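Probable arylamine n-acetyl transferase (Mycobacterium abscessus, PDB 4GUZ) probably transfers an acetyl group from acetyl-coenzyme A to arylamine substrates, as arylamine N-acetyltransferases generally do. Local coordinates at residues T136-P141 with L186-F191; A140-R143 with V149-D152. All coordinates share one frame; numbering follows the deposited sequence.

Contact 1 of 2, residues T136-P141 with L186-F191; sequences TSPLAP and LSRHTF
With chi2 at -169° and chi3 at -175°, Arg188 runs straight out from strand 185-196 and carries its guanidinium to the backbone carbonyl of Thr136. Both terminal amino groups turn to that one oxygen: NH1 of Arg188 lies 2.7 Å from O of Thr136, and NH2 of Arg188 lies 2.8 Å from the same O. The fork is bent, because one oxygen is shared by two N-H groups and also sits off the guanidinium plane; each N-H meets it at under 130°, and both bonds are weak. Thr136 also brings its hydroxyl over the face on that same side. There OG1 of Thr136 comes to 3.4 Å from Arg188 NH2 but is badly angled for a bond. At the guanidinium edge, CD of Pro138 packs 4.2 Å from Arg188 NH1. Nearer the strand, Arg188 NE forms a salt bridge with Glu175. Arg188 and His189 form a classic beta bulge opposite Leu173, and His189 NE2 bonds to Asp131 of a probable Cys-His-Asp triad with Cys79 and His116, as expected in this family. The buried arginine charge is thus matched by a carboxylate at NE, while its far end probably polarises a carbonyl in the loop that follows Asp131.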
# COMPACT_ATOMS: atom_id res chain seq x y z
N THR A 136 4.39 -2.20 -3.93
CA THR A 136 5.76 -2.75 -3.82
C THR A 136 6.31 -2.31 -2.48
O THR A 136 7.40 -1.75 -2.35
CB THR A 136 6.64 -2.35 -5.01
OG1 THR A 136 6.58 -0.92 -5.17
CG2 THR A 136 6.24 -3.06 -6.30
N SER A 137 5.52 -2.58 -1.46
CA SER A 137 5.74 -2.18 -0.10
C SER A 137 6.91 -2.88 0.59
O SER A 137 7.18 -4.05 0.33
CB SER A 137 4.48 -2.49 0.72
OG SER A 137 3.66 -1.35 0.83
N PRO A 138 7.55 -2.18 1.56
CA PRO A 138 8.53 -2.85 2.40
C PRO A 138 7.85 -4.02 3.10
O PRO A 138 6.65 -3.94 3.44
CB PRO A 138 8.92 -1.76 3.40
CG PRO A 138 8.68 -0.49 2.67
CD PRO A 138 7.38 -0.78 1.99
N LEU A 139 8.57 -5.14 3.24
CA LEU A 139 8.01 -6.35 3.86
C LEU A 139 8.15 -6.29 5.36
O LEU A 139 7.63 -7.16 6.04
CB LEU A 139 8.67 -7.62 3.31
CG LEU A 139 8.51 -7.88 1.80
CD1 LEU A 139 9.44 -8.96 1.36
CD2 LEU A 139 7.10 -8.30 1.45
N ALA A 140 8.84 -5.27 5.88
CA ALA A 140 9.04 -5.17 7.32
C ALA A 140 8.90 -3.73 7.80
O ALA A 140 9.21 -2.82 7.01
CB ALA A 140 10.41 -5.72 7.69
N PRO A 141 8.50 -3.49 9.07
CA PRO A 141 8.50 -2.11 9.59
C PRO A 141 9.91 -1.55 9.51
O PRO A 141 10.88 -2.30 9.57
CB PRO A 141 8.05 -2.26 11.05
CG PRO A 141 7.48 -3.62 11.15
CD PRO A 141 8.14 -4.46 10.14
N LEU A 186 16.40 5.94 -5.89
CA LEU A 186 15.24 6.58 -6.51
C LEU A 186 14.26 6.97 -5.40
O LEU A 186 13.74 6.08 -4.73
CB LEU A 186 14.54 5.65 -7.54
CG LEU A 186 13.26 6.23 -8.20
CD1 LEU A 186 13.58 7.42 -9.14
CD2 LEU A 186 12.48 5.14 -8.94
N SER A 187 13.99 8.28 -5.21
CA SER A 187 13.01 8.67 -4.17
C SER A 187 11.65 8.05 -4.46
O SER A 187 11.20 8.09 -5.61
CB SER A 187 12.87 10.19 -4.06
OG SER A 187 12.27 10.75 -5.22
N ARG A 188 11.02 7.45 -3.44
CA ARG A 188 9.66 6.90 -3.57
C ARG A 188 8.68 7.95 -3.11
O ARG A 188 7.89 8.46 -3.89
CB ARG A 188 9.47 5.62 -2.75
CG ARG A 188 9.67 4.36 -3.51
CD ARG A 188 9.19 3.21 -2.68
NE ARG A 188 9.49 1.96 -3.37
CZ ARG A 188 9.17 0.76 -2.92
NH1 ARG A 188 8.56 0.63 -1.75
NH2 ARG A 188 9.49 -0.32 -3.62
N HIS A 189 8.73 8.27 -1.82
CA HIS A 189 7.86 9.28 -1.22
C HIS A 189 8.60 10.07 -0.15
O HIS A 189 9.67 9.65 0.32
CB HIS A 189 6.60 8.61 -0.62
CG HIS A 189 6.83 7.51 0.37
ND1 HIS A 189 7.34 7.77 1.63
CD2 HIS A 189 6.49 6.20 0.29
CE1 HIS A 189 7.39 6.60 2.24
NE2 HIS A 189 6.85 5.63 1.49
N THR A 190 8.04 11.21 0.21
CA THR A 190 8.49 12.02 1.35
C THR A 190 7.34 12.00 2.34
O THR A 190 6.19 11.90 1.93
CB THR A 190 8.90 13.46 0.99
OG1 THR A 190 7.76 14.19 0.52
CG2 THR A 190 10.07 13.52 -0.00
N PHE A 191 7.62 12.06 3.63
CA PHE A 191 6.54 12.11 4.62
C PHE A 191 6.95 12.96 5.80
O PHE A 191 8.13 13.19 6.02
CB PHE A 191 6.10 10.70 5.09
CG PHE A 191 7.18 9.84 5.72
CD1 PHE A 191 7.97 9.02 4.94
CD2 PHE A 191 7.37 9.83 7.09
CE1 PHE A 191 8.99 8.25 5.51
CE2 PHE A 191 8.37 9.06 7.67
CZ PHE A 191 9.16 8.25 6.88

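Contact 2 of 2, residues A140-R143 with V149-D152; sequences APIR and VVAD
Ala140 and Asp152 meet where the two outermost strands of the large antiparallel sheet, 142-143 and 147-152, come round towards each other. The sheet curls into the barrel-like domain of the arylamine N-acetyltransferase fold, and this is its seam. The segments run antiparallel, with Ala140 opposite Asp152 and Ile142 opposite Val150, but they do not pair as strands. The CA atoms of Ile142 and Val150 are 7.9 Å apart, and no hydrogen bond joins the two segments. Each edge pairs on its far side instead: Ile142 bonds through its backbone to Leu129, and Val150 to Tyr157.

The closer part of the seam is at Asp152. Its CG lies anti to the backbone N (chi1 -177°), which extends the carboxylate across the gap towards the loop leading into strand 142-143. OD2 of Asp152 accepts a hydrogen bond from the backbone N of Leu139, which anchors this buried carboxylate. Its other oxygen rests beside the next residue, with OD1 of Asp152 packed 3.8 Å from CB of Ala140.

Further along, the seam is looser. Ile142 and Val150 meet through single methyl groups, CG2 of Ile142 lying 4.4 Å from CG2 of Val150. Ile142 is buried and leans on Leu159, whereas Val150 is only partly covered. Val149 and Ala151, which flank Val150 along the strand, are exposed, as is Arg143, whose NE makes a salt bridge with Glu126. The apolar touch therefore sits between the covered interior and the solvent side.

Back at the closer end, OD1 of Asp152 stands 3.3 Å from the backbone N of Ala140, but that N-H points well to one side of the oxygen, so the pair is not a hydrogen bond.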
# COMPACT_ATOMS: atom_id res chain seq x y z
N ALA A 140 8.84 -5.27 5.88
CA ALA A 140 9.04 -5.17 7.32
C ALA A 140 8.90 -3.73 7.80
O ALA A 140 9.21 -2.82 7.01
CB ALA A 140 10.41 -5.72 7.69
N PRO A 141 8.50 -3.49 9.07
CA PRO A 141 8.50 -2.11 9.59
C PRO A 141 9.91 -1.55 9.51
O PRO A 141 10.88 -2.30 9.57
CB PRO A 141 8.05 -2.26 11.05
CG PRO A 141 7.48 -3.62 11.15
CD PRO A 141 8.14 -4.46 10.14
N ILE A 142 10.04 -0.25 9.35
CA ILE A 142 11.34 0.40 9.22
C ILE A 142 11.54 1.32 10.41
O ILE A 142 10.70 2.19 10.65
CB ILE A 142 11.45 1.14 7.85
CG1 ILE A 142 11.46 0.14 6.66
CG2 ILE A 142 12.67 2.07 7.80
CD1 ILE A 142 11.33 0.78 5.25
N ARG A 143 12.66 1.14 11.12
CA ARG A 143 13.06 1.97 12.28
C ARG A 143 13.22 3.40 11.84
O ARG A 143 14.01 3.69 10.95
CB ARG A 143 14.40 1.45 12.86
CG ARG A 143 14.82 2.09 14.17
CD ARG A 143 16.04 1.39 14.70
NE ARG A 143 15.66 0.44 15.74
CZ ARG A 143 16.01 -0.84 15.78
NH1 ARG A 143 16.77 -1.36 14.83
NH2 ARG A 143 15.59 -1.62 16.77
N VAL A 149 20.37 2.79 5.46
CA VAL A 149 20.26 1.89 4.31
C VAL A 149 19.69 0.60 4.91
O VAL A 149 20.24 0.10 5.91
CB VAL A 149 21.56 1.70 3.50
CG1 VAL A 149 22.72 1.28 4.41
CG2 VAL A 149 21.37 0.68 2.40
N VAL A 150 18.56 0.12 4.39
CA VAL A 150 17.86 -1.02 4.98
C VAL A 150 17.67 -2.13 3.95
O VAL A 150 17.02 -1.92 2.93
CB VAL A 150 16.48 -0.56 5.56
CG1 VAL A 150 15.66 -1.74 6.05
CG2 VAL A 150 16.64 0.47 6.68
N ALA A 151 18.14 -3.35 4.28
CA ALA A 151 17.89 -4.52 3.45
C ALA A 151 16.51 -5.08 3.80
O ALA A 151 16.13 -5.17 4.97
CB ALA A 151 18.97 -5.59 3.67
N ASP A 152 15.73 -5.39 2.78
CA ASP A 152 14.40 -5.94 2.98
C ASP A 152 14.29 -7.05 1.99
O ASP A 152 13.88 -6.86 0.86
CB ASP A 152 13.34 -4.84 2.79
CG ASP A 152 11.91 -5.27 3.04
OD1 ASP A 152 11.63 -5.81 4.13
OD2 ASP A 152 11.07 -5.05 2.16

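Overall arrangement
Following the chain from the N terminus, strand 126-130 passes into the loop 136-141, from which both contacts start, sharing Ala140 and Pro141. Contact 2 closes first: after the short turn from strand 142-143, the chain returns along strand 147-152. Strands 155-162 and 170-176 then follow before strand 185-196 reaches back to complete contact 1. The smaller loop thus lies wholly within the span of the larger, and the two start from the same piece of chain. Their centres are about 9 Å apart, and Asp152 OD2 packs 3.4 Å from Pro138 CA between them. Contact 1 ties the loop to an inner strand of the eight-stranded sheet, while contact 2 brings that sheet's two edges together.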